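Local structure of uncharacterized conserved (Bdellovibrio bacteriovorus, 7O21) at residues A28-I33 against P172-D177; P102-S107 against A111-T116; N117-F122 against N127-G132; R202-W205 against E211-Q214. The protein probably trims cell-wall peptidoglycan as an LD-carboxypeptidase of the YkuD family, an editing activity tied to the curved shape of this predatory bacterium. All coordinates share one frame; numbering follows the deposited sequence.

Contact 1 (A28-I33 against P172-D177); sequences ASLLQI and PILIFD
Leu174 and Phe176 both turn CG away from their own carbonyl carbon (chi1 -57° and -65°), and this carries their ends across to Leu30 and Ser29. Leu30 answers with a different torsion, CG anti to the backbone N at 173°, and what it presents to Leu174 is the root of its side chain: CB of Leu30 sits 4.1 Å from CD1 of Leu174. The second touch is closer. CB of Ser29 lies 3.6 Å from CE2 of Phe176, meeting the ring obliquely. Within its own strand the ring is backed by Leu174, whose CB stands 3.6 Å above the plane of the Phe176 ring, displaced toward the rim. No hydrogen bond joins the segments; strand 30-32, with Ser29 just before it, packs on a strand of another sheet. Within this chain, strand 30-32 is an outermost strand of the five-stranded antiparallel sheet, beside strand 246-257, where Leu31 and Gln32 both face Ile254 in a classic beta bulge. Strand 172-176 belongs to the mixed sheet of the catalytic domain. His257 stacks on the Phe176 ring, Leu31 packs on helix 184-206, and Leu174 also reaches Ile92 of strand 91-99.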
loop_
_atom_site.group_PDB
_atom_site.type_symbol
_atom_site.label_atom_id
_atom_site.label_comp_id
_atom_site.label_asym_id
_atom_site.label_seq_id
_atom_site.Cartn_x
_atom_site.Cartn_y
_atom_site.Cartn_z
ATOM N N ALA A 28 -3.739 18.716 22.046
ATOM C CA ALA A 28 -5.003 18.058 22.365
ATOM C C ALA A 28 -5.252 16.835 21.492
ATOM O O ALA A 28 -5.970 15.919 21.908
ATOM C CB ALA A 28 -6.165 19.044 22.224
ATOM N N SER A 29 -4.703 16.811 20.284
ATOM C CA SER A 29 -5.042 15.762 19.330
ATOM C C SER A 29 -4.209 14.497 19.482
ATOM O O SER A 29 -4.626 13.443 18.981
ATOM C CB SER A 29 -4.971 16.274 17.891
ATOM O OG SER A 29 -5.897 17.345 17.686
ATOM N N LEU A 30 -3.046 14.565 20.128
ATOM C CA LEU A 30 -2.214 13.384 20.331
ATOM C C LEU A 30 -2.430 12.949 21.770
ATOM O O LEU A 30 -1.847 13.518 22.698
ATOM C CB LEU A 30 -0.748 13.697 20.057
ATOM C CG LEU A 30 0.229 12.573 20.399
ATOM C CD1 LEU A 30 -0.078 11.293 19.616
ATOM C CD2 LEU A 30 1.669 13.018 20.125
ATOM N N LEU A 31 -3.292 11.948 21.958
ATOM C CA LEU A 31 -3.711 11.584 23.306
ATOM C C LEU A 31 -2.872 10.487 23.951
ATOM O O LEU A 31 -2.724 10.485 25.173
ATOM C CB LEU A 31 -5.199 11.210 23.325
ATOM C CG LEU A 31 -6.107 12.417 23.055
ATOM C CD1 LEU A 31 -7.548 11.968 22.907
ATOM C CD2 LEU A 31 -5.977 13.455 24.163
ATOM N N GLN A 32 -2.333 9.545 23.178
ATOM C CA GLN A 32 -1.568 8.449 23.764
ATOM C C GLN A 32 -0.717 7.823 22.670
ATOM O O GLN A 32 -1.116 7.800 21.503
ATOM C CB GLN A 32 -2.514 7.382 24.340
ATOM C CG GLN A 32 -1.857 6.411 25.319
ATOM C CD GLN A 32 -2.885 5.662 26.140
ATOM O OE1 GLN A 32 -3.076 5.944 27.324
ATOM N NE2 GLN A 32 -3.576 4.729 25.507
ATOM N N ILE A 33 0.465 7.326 23.056
ATOM C CA ILE A 33 1.353 6.581 22.168
ATOM C C ILE A 33 1.338 5.122 22.609
ATOM O O ILE A 33 1.263 4.828 23.810
ATOM C CB ILE A 33 2.771 7.198 22.188
ATOM C CG1 ILE A 33 2.707 8.609 21.600
ATOM C CG2 ILE A 33 3.771 6.350 21.403
ATOM C CD1 ILE A 33 3.983 9.419 21.766
ATOM N N PRO A 172 4.265 7.675 13.285
ATOM C CA PRO A 172 3.248 8.610 12.782
ATOM C C PRO A 172 3.833 9.974 12.479
ATOM O O PRO A 172 4.751 10.449 13.153
ATOM C CB PRO A 172 2.262 8.734 13.953
ATOM C CG PRO A 172 2.503 7.533 14.812
ATOM C CD PRO A 172 3.974 7.214 14.654
ATOM N N ILE A 173 3.263 10.619 11.467
ATOM C CA ILE A 173 3.427 12.052 11.264
ATOM C C ILE A 173 2.033 12.659 11.215
ATOM O O ILE A 173 1.188 12.247 10.408
ATOM C CB ILE A 173 4.280 12.387 10.027
ATOM C CG1 ILE A 173 4.454 13.892 9.909
ATOM C CG2 ILE A 173 3.700 11.759 8.732
ATOM C CD1 ILE A 173 5.573 14.301 8.955
ATOM N N LEU A 174 1.767 13.581 12.132
ATOM C CA LEU A 174 0.476 14.247 12.249
ATOM C C LEU A 174 0.642 15.626 11.637
ATOM O O LEU A 174 1.471 16.414 12.102
ATOM C CB LEU A 174 0.081 14.380 13.715
ATOM C CG LEU A 174 0.000 13.082 14.525
ATOM C CD1 LEU A 174 -0.483 13.358 15.958
ATOM C CD2 LEU A 174 -0.868 12.048 13.833
ATOM N N ILE A 175 -0.111 15.905 10.582
ATOM C CA ILE A 175 0.056 17.120 9.797
ATOM C C ILE A 175 -1.220 17.929 9.980
ATOM O O ILE A 175 -2.251 17.625 9.377
ATOM C CB ILE A 175 0.346 16.811 8.321
ATOM C CG1 ILE A 175 1.623 15.948 8.188
ATOM C CG2 ILE A 175 0.492 18.119 7.516
ATOM C CD1 ILE A 175 1.892 15.404 6.784
ATOM N N PHE A 176 -1.174 18.959 10.825
ATOM C CA PHE A 176 -2.378 19.667 11.249
ATOM C C PHE A 176 -2.239 21.140 10.905
ATOM O O PHE A 176 -1.189 21.740 11.159
ATOM C CB PHE A 176 -2.581 19.509 12.759
ATOM C CG PHE A 176 -2.852 18.078 13.213
ATOM C CD1 PHE A 176 -3.365 17.131 12.337
ATOM C CD2 PHE A 176 -2.603 17.704 14.528
ATOM C CE1 PHE A 176 -3.638 15.822 12.769
ATOM C CE2 PHE A 176 -2.870 16.401 14.969
ATOM C CZ PHE A 176 -3.381 15.459 14.082
ATOM N N ASP A 177 -3.300 21.718 10.320
ATOM C CA ASP A 177 -3.309 23.149 10.029
ATOM C C ASP A 177 -3.169 23.952 11.312
ATOM O O ASP A 177 -2.495 24.992 11.338
ATOM C CB ASP A 177 -4.614 23.547 9.325
ATOM C CG ASP A 177 -4.709 23.031 7.896
ATOM O OD1 ASP A 177 -3.818 22.282 7.449
ATOM O OD2 ASP A 177 -5.694 23.373 7.211
#

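Contact 2 (P102-S107 against A111-T116); sequences PKIPFS and ALAFTT. With EDO (1,2-ethanediol), chain H.
Phe106 N, at the start of helix 106-109, gives its hydrogen to O2 of an ethanediol molecule, 3.3 Å away and at an N-H...O angle of 156°; the diol probably came from the crystallisation liquor. O2 of the diol also lies 3.5 Å from CA of Pro105, the N-cap residue. Across the contact itself there is no hydrogen bond, only van der Waals packing. The ring of Phe106, its CG anti to the backbone N (chi1 -171°), swings over to the start of the other segment, where CE2 of Phe106 comes 3.6 Å from N of Ala111. The approach is oblique to the ring, and that N already donates to Asn156 OD1. CB of Ala111 is farther off, 4.2 Å from CE2 of Phe106. Deeper in, Ile104 holds CG1 between its backbone N and carbonyl carbon (chi1 56°), which sends CD1 to within 3.6 Å of CB of Ala113. This inner touch is close to the predicted catalytic centre: the Ala113 side chain is about 4 Å from that of His136, the predicted proton donor/acceptor, and about 8 Å from that of Cys151, the predicted nucleophile. His234 and Trp298 of the second subunit meet Pro102 and Lys103. Strand 113-116 runs between strands 91-99 and 134-136, while Asn156 and Lys160 of helix 156-163 touch Phe106 and Ala111.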
loop_
_atom_site.group_PDB
_atom_site.type_symbol
_atom_site.label_atom_id
_atom_site.label_comp_id
_atom_site.label_asym_id
_atom_site.label_seq_id
_atom_site.Cartn_x
_atom_site.Cartn_y
_atom_site.Cartn_z
ATOM N N PRO A 102 21.240 8.703 -4.929
ATOM C CA PRO A 102 20.947 9.380 -6.193
ATOM C C PRO A 102 19.521 9.167 -6.675
ATOM O O PRO A 102 19.195 9.598 -7.775
ATOM C CB PRO A 102 21.913 8.696 -7.163
ATOM C CG PRO A 102 21.957 7.283 -6.663
ATOM C CD PRO A 102 21.830 7.370 -5.154
ATOM N N LYS A 103 18.695 8.526 -5.875
ATOM C CA LYS A 103 17.312 8.254 -6.298
ATOM C C LYS A 103 16.513 9.538 -6.458
ATOM O O LYS A 103 15.752 9.600 -7.348
ATOM C CB LYS A 103 16.628 7.287 -5.335
ATOM C CG LYS A 103 17.164 5.865 -5.342
ATOM C CD LYS A 103 17.215 5.250 -6.719
ATOM C CE LYS A 103 17.889 3.898 -6.744
ATOM N NZ LYS A 103 18.442 3.526 -8.058
ATOM N N ILE A 104 16.726 10.501 -5.582
ATOM C CA ILE A 104 15.936 11.730 -5.640
ATOM C C ILE A 104 16.841 12.955 -5.706
ATOM O O ILE A 104 17.928 12.965 -5.107
ATOM C CB ILE A 104 14.924 11.827 -4.486
ATOM C CG1 ILE A 104 15.623 11.700 -3.137
ATOM C CG2 ILE A 104 13.855 10.750 -4.628
ATOM C CD1 ILE A 104 14.732 12.128 -1.965
ATOM N N PRO A 105 16.433 13.997 -6.424
ATOM C CA PRO A 105 17.302 15.174 -6.592
ATOM C C PRO A 105 17.410 15.997 -5.313
ATOM O O PRO A 105 16.407 16.391 -4.715
ATOM C CB PRO A 105 16.608 15.970 -7.704
ATOM C CG PRO A 105 15.173 15.507 -7.678
ATOM C CD PRO A 105 15.234 14.060 -7.280
ATOM N N PHE A 106 18.655 16.320 -4.947
ATOM C CA PHE A 106 18.894 17.243 -3.842
ATOM C C PHE A 106 18.251 18.598 -4.089
ATOM O O PHE A 106 17.826 19.261 -3.136
ATOM C CB PHE A 106 20.407 17.411 -3.653
ATOM C CG PHE A 106 20.791 18.164 -2.415
ATOM C CD1 PHE A 106 20.928 19.541 -2.442
ATOM C CD2 PHE A 106 21.043 17.486 -1.235
ATOM C CE1 PHE A 106 21.290 20.240 -1.293
ATOM C CE2 PHE A 106 21.401 18.168 -0.089
ATOM C CZ PHE A 106 21.524 19.553 -0.120
ATOM N N SER A 107 18.186 19.040 -5.349
ATOM C CA SER A 107 17.656 20.374 -5.627
ATOM C C SER A 107 16.208 20.507 -5.176
ATOM O O SER A 107 15.760 21.607 -4.825
ATOM C CB SER A 107 17.772 20.690 -7.122
ATOM O OG SER A 107 17.039 19.741 -7.894
ATOM N N ALA A 111 18.707 16.457 1.484
ATOM C CA ALA A 111 19.489 15.260 1.749
ATOM C C ALA A 111 18.649 14.009 1.942
ATOM O O ALA A 111 19.170 12.905 1.765
ATOM C CB ALA A 111 20.373 15.466 2.979
ATOM N N LEU A 112 17.369 14.136 2.292
ATOM C CA LEU A 112 16.585 12.961 2.634
ATOM C C LEU A 112 15.119 13.284 2.428
ATOM O O LEU A 112 14.692 14.423 2.602
ATOM C CB LEU A 112 16.774 12.574 4.108
ATOM C CG LEU A 112 17.976 11.774 4.603
ATOM C CD1 LEU A 112 17.806 11.500 6.095
ATOM C CD2 LEU A 112 18.119 10.470 3.847
ATOM N N ALA A 113 14.342 12.252 2.116
ATOM C CA ALA A 113 12.890 12.359 2.103
ATOM C C ALA A 113 12.314 11.116 2.746
ATOM O O ALA A 113 12.869 10.023 2.621
ATOM C CB ALA A 113 12.308 12.480 0.689
ATOM N N PHE A 114 11.183 11.287 3.420
ATOM C CA PHE A 114 10.415 10.172 3.949
ATOM C C PHE A 114 9.026 10.232 3.344
ATOM O O PHE A 114 8.376 11.280 3.385
ATOM C CB PHE A 114 10.325 10.255 5.470
ATOM C CG PHE A 114 11.638 10.054 6.154
ATOM C CD1 PHE A 114 12.467 11.141 6.415
ATOM C CD2 PHE A 114 12.062 8.779 6.523
ATOM C CE1 PHE A 114 13.689 10.964 7.033
ATOM C CE2 PHE A 114 13.296 8.599 7.141
ATOM C CZ PHE A 114 14.108 9.696 7.395
ATOM N N THR A 115 8.588 9.118 2.759
ATOM C CA THR A 115 7.261 9.093 2.170
ATOM C C THR A 115 6.227 8.828 3.254
ATOM O O THR A 115 6.545 8.338 4.343
ATOM C CB THR A 115 7.184 7.995 1.110
ATOM O OG1 THR A 115 7.295 6.712 1.754
ATOM C CG2 THR A 115 8.318 8.152 0.085
ATOM N N THR A 116 4.976 9.122 2.930
ATOM C CA THR A 116 3.863 8.845 3.831
ATOM C C THR A 116 2.883 7.866 3.187
ATOM O O THR A 116 3.039 7.440 2.030
ATOM C CB THR A 116 3.108 10.124 4.203
ATOM O OG1 THR A 116 2.356 10.593 3.069
ATOM C CG2 THR A 116 4.056 11.226 4.723
HETATM C C1 EDO H . 21.994 13.368 -7.339
HETATM O O1 EDO H . 23.082 12.755 -6.674
HETATM C C2 EDO H . 21.535 14.567 -6.517
HETATM O O2 EDO H . 20.744 15.449 -7.292
#

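Contact 3 (N117-F122 against N127-G132); sequences NYPNLF and NKTGSG
Tyr118 and Gly130 make the one hydrogen bond across this contact. Gly130 N donates to OH of Tyr118 over 2.9 Å, nearly straight at 167°, and it reaches the phenol at the ring edge and in its plane. The Tyr118 side chain gets there by extending with CG anti to the backbone N (chi1 175°), so that the hydroxyl meets the backbone of the far segment. Two van der Waals touches lie near that bond. CA of Thr129 is 3.3 Å from OH of Tyr118, and farther along the ring CE2 of Tyr118 comes 3.4 Å from O of Ser131, oblique to the plane. One segment runs into helix 121-126, with Asn120 as N-cap and its OD1 accepting from Asp123 N, while the other leaves it at Asn127, whose phi is positive, and heads for strand 134-136. Gly132 brings this exit loop toward the predicted active centre, about 6 Å from the side chain of Cys151. Apolar packing makes up the rest. Pro119, joined to Tyr118 by a cis peptide, folds back on the ring with CB over its centre, 3.9 Å above the plane of Tyr118. Pro119 meets Thr129 at a slant, CB of Pro119 lying 3.5 Å from CG2 of Thr129, the methyl being the branch that touches.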
loop_
_atom_site.group_PDB
_atom_site.type_symbol
_atom_site.label_atom_id
_atom_site.label_comp_id
_atom_site.label_asym_id
_atom_site.label_seq_id
_atom_site.Cartn_x
_atom_site.Cartn_y
_atom_site.Cartn_z
ATOM N N ASN A 117 1.855 7.505 3.953
ATOM C CA ASN A 117 0.753 6.706 3.440
ATOM C C ASN A 117 -0.386 7.563 2.903
ATOM O O ASN A 117 -1.487 7.042 2.700
ATOM C CB ASN A 117 0.249 5.723 4.505
ATOM C CG ASN A 117 -0.377 6.428 5.699
ATOM O OD1 ASN A 117 0.094 7.458 6.127
ATOM N ND2 ASN A 117 -1.478 5.870 6.216
ATOM N N TYR A 118 -0.169 8.856 2.680
ATOM C CA TYR A 118 -1.212 9.658 2.059
ATOM C C TYR A 118 -1.484 9.140 0.650
ATOM O O TYR A 118 -0.542 8.901 -0.113
ATOM C CB TYR A 118 -0.810 11.134 1.965
ATOM C CG TYR A 118 -1.844 11.950 1.214
ATOM C CD1 TYR A 118 -2.908 12.531 1.886
ATOM C CD2 TYR A 118 -1.776 12.106 -0.168
ATOM C CE1 TYR A 118 -3.877 13.259 1.208
ATOM C CE2 TYR A 118 -2.737 12.832 -0.850
ATOM C CZ TYR A 118 -3.780 13.407 -0.154
ATOM O OH TYR A 118 -4.751 14.132 -0.812
ATOM N N PRO A 119 -2.755 8.996 0.250
ATOM C CA PRO A 119 -3.972 9.267 1.024
ATOM C C PRO A 119 -4.341 8.078 1.919
ATOM O O PRO A 119 -4.262 6.928 1.478
ATOM C CB PRO A 119 -5.030 9.459 -0.070
ATOM C CG PRO A 119 -4.555 8.554 -1.183
ATOM C CD PRO A 119 -3.053 8.676 -1.157
ATOM N N ASN A 120 -4.714 8.350 3.171
ATOM C CA ASN A 120 -5.095 7.287 4.092
ATOM C C ASN A 120 -6.574 6.942 3.904
ATOM O O ASN A 120 -7.252 7.454 3.009
ATOM C CB ASN A 120 -4.725 7.635 5.535
ATOM C CG ASN A 120 -5.571 8.754 6.119
ATOM O OD1 ASN A 120 -6.652 9.090 5.619
ATOM N ND2 ASN A 120 -5.088 9.335 7.197
ATOM N N LEU A 121 -7.095 6.070 4.762
ATOM C CA LEU A 121 -8.465 5.603 4.572
ATOM C C LEU A 121 -9.483 6.716 4.765
ATOM O O LEU A 121 -10.534 6.698 4.111
ATOM C CB LEU A 121 -8.754 4.425 5.497
ATOM C CG LEU A 121 -8.160 3.057 5.121
ATOM C CD1 LEU A 121 -8.648 1.976 6.085
ATOM C CD2 LEU A 121 -8.479 2.674 3.672
ATOM N N PHE A 122 -9.222 7.666 5.670
ATOM C CA PHE A 122 -10.097 8.827 5.779
ATOM C C PHE A 122 -10.119 9.599 4.470
ATOM O O PHE A 122 -11.184 10.019 3.997
ATOM C CB PHE A 122 -9.624 9.767 6.896
ATOM C CG PHE A 122 -9.764 9.209 8.289
ATOM C CD1 PHE A 122 -11.007 8.917 8.830
ATOM C CD2 PHE A 122 -8.636 9.023 9.082
ATOM C CE1 PHE A 122 -11.111 8.430 10.136
ATOM C CE2 PHE A 122 -8.740 8.540 10.382
ATOM C CZ PHE A 122 -9.978 8.246 10.907
ATOM N N ASN A 127 -12.517 11.077 -0.982
ATOM C CA ASN A 127 -12.357 10.950 -2.435
ATOM C C ASN A 127 -12.024 12.276 -3.119
ATOM O O ASN A 127 -12.478 12.547 -4.231
ATOM C CB ASN A 127 -13.572 10.277 -3.081
ATOM C CG ASN A 127 -13.246 9.648 -4.421
ATOM O OD1 ASN A 127 -12.103 9.267 -4.681
ATOM N ND2 ASN A 127 -14.253 9.534 -5.280
ATOM N N LYS A 128 -11.215 13.103 -2.464
ATOM C CA LYS A 128 -10.751 14.368 -3.037
ATOM C C LYS A 128 -9.239 14.491 -2.896
ATOM O O LYS A 128 -8.697 15.526 -2.501
ATOM C CB LYS A 128 -11.485 15.575 -2.456
ATOM C CG LYS A 128 -12.994 15.393 -2.398
ATOM C CD LYS A 128 -13.726 16.723 -2.351
ATOM C CE LYS A 128 -13.677 17.318 -0.953
ATOM N NZ LYS A 128 -14.979 17.191 -0.245
ATOM N N THR A 129 -8.538 13.418 -3.247
ATOM C CA THR A 129 -7.107 13.318 -3.008
ATOM C C THR A 129 -6.314 14.076 -4.069
ATOM O O THR A 129 -6.730 14.196 -5.225
ATOM C CB THR A 129 -6.686 11.850 -2.998
ATOM O OG1 THR A 129 -6.844 11.300 -4.311
ATOM C CG2 THR A 129 -7.534 11.055 -2.015
ATOM N N GLY A 130 -5.156 14.587 -3.660
ATOM C CA GLY A 130 -4.290 15.335 -4.551
ATOM C C GLY A 130 -2.915 14.720 -4.706
ATOM O O GLY A 130 -2.782 13.497 -4.812
ATOM N N SER A 131 -1.880 15.556 -4.723
ATOM C CA SER A 131 -0.525 15.060 -4.894
ATOM C C SER A 131 -0.002 14.469 -3.586
ATOM O O SER A 131 -0.498 14.767 -2.495
ATOM C CB SER A 131 0.401 16.172 -5.390
ATOM O OG SER A 131 0.043 17.426 -4.834
ATOM N N GLY A 132 1.019 13.621 -3.712
ATOM C CA GLY A 132 1.542 12.913 -2.557
ATOM C C GLY A 132 2.123 13.843 -1.508
ATOM O O GLY A 132 2.426 15.014 -1.754
#

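Contact 4 (R202-W205 against E211-Q214); sequences RQAW and EKYQ
Two consecutive helices of the NTF2-like domain pack here, helix 184-206 near its C-terminal end against the short helix 210-214 that follows a tight connection. The contact is largely buried and holds no hydrogen bond between the segments. Ala204 and Tyr213 are the nearest CA pair, 5.1 Å apart, and a small methyl is what sits between the two helix backbones. CB of Ala204 lies 3.8 Å from N of Tyr213 and 3.7 Å from CG of Lys212, so the lysine joins in through the aliphatic root of its chain. Trp205 and Tyr213 run side by side and point the same way. Both have CG anti to the backbone N (chi1 -176° and 175°); this extended torsion points each ring off its own helix, and the packing of the helices leaves them alongside. CB of Trp205 lies 3.7 Å from CD1 of Tyr213, obliquely to the tyrosine ring, and touches the neighbouring ring carbon CE1 as well. Beyond CB, the five-membered ring of Trp205 and the Tyr213 ring have centroids 5.2 Å apart, with planes inclined at 45°, an oblique pairing. The tyrosine hydroxyl is hydrogen-bonded to Trp231 NE1, which links the far end of the side chain to helix 228-241; Met232 and Lys235 of the same helix also touch Tyr213. Trp205 meets Trp201 one turn back in its own helix and leans on Val247 at the start of strand 246-257.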
loop_
_atom_site.group_PDB
_atom_site.type_symbol
_atom_site.label_atom_id
_atom_site.label_comp_id
_atom_site.label_asym_id
_atom_site.label_seq_id
_atom_site.Cartn_x
_atom_site.Cartn_y
_atom_site.Cartn_z
ATOM N N ARG A 202 -14.242 -2.580 23.474
ATOM C CA ARG A 202 -13.590 -3.861 23.750
ATOM C C ARG A 202 -14.477 -4.760 24.603
ATOM O O ARG A 202 -14.620 -5.957 24.323
ATOM C CB ARG A 202 -12.236 -3.647 24.443
ATOM C CG ARG A 202 -11.395 -4.932 24.557
ATOM C CD ARG A 202 -10.377 -4.861 25.668
ATOM N NE ARG A 202 -11.014 -4.692 26.970
ATOM C CZ ARG A 202 -11.555 -5.689 27.664
ATOM N NH1 ARG A 202 -11.529 -6.927 27.185
ATOM N NH2 ARG A 202 -12.116 -5.447 28.841
ATOM N N GLN A 203 -15.065 -4.200 25.663
ATOM C CA GLN A 203 -15.919 -4.996 26.542
ATOM C C GLN A 203 -17.147 -5.514 25.806
ATOM O O GLN A 203 -17.543 -6.674 25.995
ATOM C CB GLN A 203 -16.337 -4.177 27.767
ATOM C CG GLN A 203 -15.273 -4.057 28.848
ATOM C CD GLN A 203 -15.716 -3.172 30.010
ATOM O OE1 GLN A 203 -16.878 -2.772 30.094
ATOM N NE2 GLN A 203 -14.786 -2.859 30.904
ATOM N N ALA A 204 -17.762 -4.681 24.956
ATOM C CA ALA A 204 -18.951 -5.123 24.229
ATOM C C ALA A 204 -18.614 -6.265 23.282
ATOM O O ALA A 204 -19.354 -7.255 23.191
ATOM C CB ALA A 204 -19.582 -3.958 23.467
ATOM N N TRP A 205 -17.492 -6.151 22.581
ATOM C CA TRP A 205 -17.040 -7.234 21.721
ATOM C C TRP A 205 -16.766 -8.491 22.543
ATOM O O TRP A 205 -17.277 -9.577 22.227
ATOM C CB TRP A 205 -15.789 -6.757 20.975
ATOM C CG TRP A 205 -15.250 -7.725 19.974
ATOM C CD1 TRP A 205 -15.845 -8.873 19.529
ATOM C CD2 TRP A 205 -13.997 -7.631 19.288
ATOM N NE1 TRP A 205 -15.036 -9.505 18.613
ATOM C CE2 TRP A 205 -13.896 -8.759 18.446
ATOM C CE3 TRP A 205 -12.945 -6.707 19.311
ATOM C CZ2 TRP A 205 -12.786 -8.986 17.631
ATOM C CZ3 TRP A 205 -11.844 -6.937 18.498
ATOM C CH2 TRP A 205 -11.778 -8.067 17.669
ATOM N N GLU A 211 -25.993 -6.191 20.460
ATOM C CA GLU A 211 -26.719 -4.925 20.478
ATOM C C GLU A 211 -25.799 -3.769 20.863
ATOM O O GLU A 211 -25.794 -2.723 20.207
ATOM C CB GLU A 211 -27.912 -5.001 21.431
ATOM C CG GLU A 211 -28.659 -3.673 21.508
ATOM C CD GLU A 211 -29.853 -3.711 22.436
ATOM O OE1 GLU A 211 -30.948 -4.097 21.981
ATOM O OE2 GLU A 211 -29.697 -3.329 23.612
ATOM N N LYS A 212 -25.014 -3.943 21.925
ATOM C CA LYS A 212 -24.095 -2.889 22.338
ATOM C C LYS A 212 -22.980 -2.700 21.315
ATOM O O LYS A 212 -22.677 -1.570 20.912
ATOM C CB LYS A 212 -23.528 -3.194 23.725
ATOM C CG LYS A 212 -22.636 -2.086 24.286
ATOM C CD LYS A 212 -23.382 -0.788 24.458
ATOM C CE LYS A 212 -22.492 0.306 25.049
ATOM N NZ LYS A 212 -21.980 -0.022 26.411
ATOM N N TYR A 213 -22.373 -3.799 20.873
ATOM C CA TYR A 213 -21.259 -3.717 19.934
ATOM C C TYR A 213 -21.655 -2.967 18.665
ATOM O O TYR A 213 -20.884 -2.135 18.158
ATOM C CB TYR A 213 -20.801 -5.138 19.621
ATOM C CG TYR A 213 -19.730 -5.308 18.575
ATOM C CD1 TYR A 213 -18.386 -5.177 18.899
ATOM C CD2 TYR A 213 -20.057 -5.682 17.282
ATOM C CE1 TYR A 213 -17.399 -5.389 17.944
ATOM C CE2 TYR A 213 -19.091 -5.893 16.333
ATOM C CZ TYR A 213 -17.763 -5.744 16.668
ATOM O OH TYR A 213 -16.805 -5.969 15.718
ATOM N N GLN A 214 -22.861 -3.232 18.144
ATOM C CA GLN A 214 -23.305 -2.590 16.911
ATOM C C GLN A 214 -23.331 -1.071 17.026
ATOM O O GLN A 214 -23.120 -0.380 16.020
ATOM C CB GLN A 214 -24.702 -3.076 16.522
ATOM C CG GLN A 214 -24.747 -4.437 15.869
ATOM C CD GLN A 214 -26.162 -4.818 15.452
ATOM O OE1 GLN A 214 -27.135 -4.226 15.915
ATOM N NE2 GLN A 214 -26.276 -5.804 14.569
#

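Overall arrangement
From the N terminus, residues 28-33 open the longest loop, which contact 1 closes only when the chain returns at 172-177. Contacts 2 and 3 are both nested inside it, one after the other: 102-107 with 111-116 closes a short turn, and 117-122, directly following, pairs with 127-132 around helix 121-126. Contact 4 comes later, in series, at the join of helices 184-206 and 210-214. Contacts 2 and 3 lie in the catalytic domain and contact 4 in the NTF2-like domain, while contact 1 packs strands of the two sheets together. Ile173 CG2 touches Thr116 CG2 at 4.1 Å, linking contacts 1 and 2; the centres of contacts 2 and 4 are about 45 Å apart.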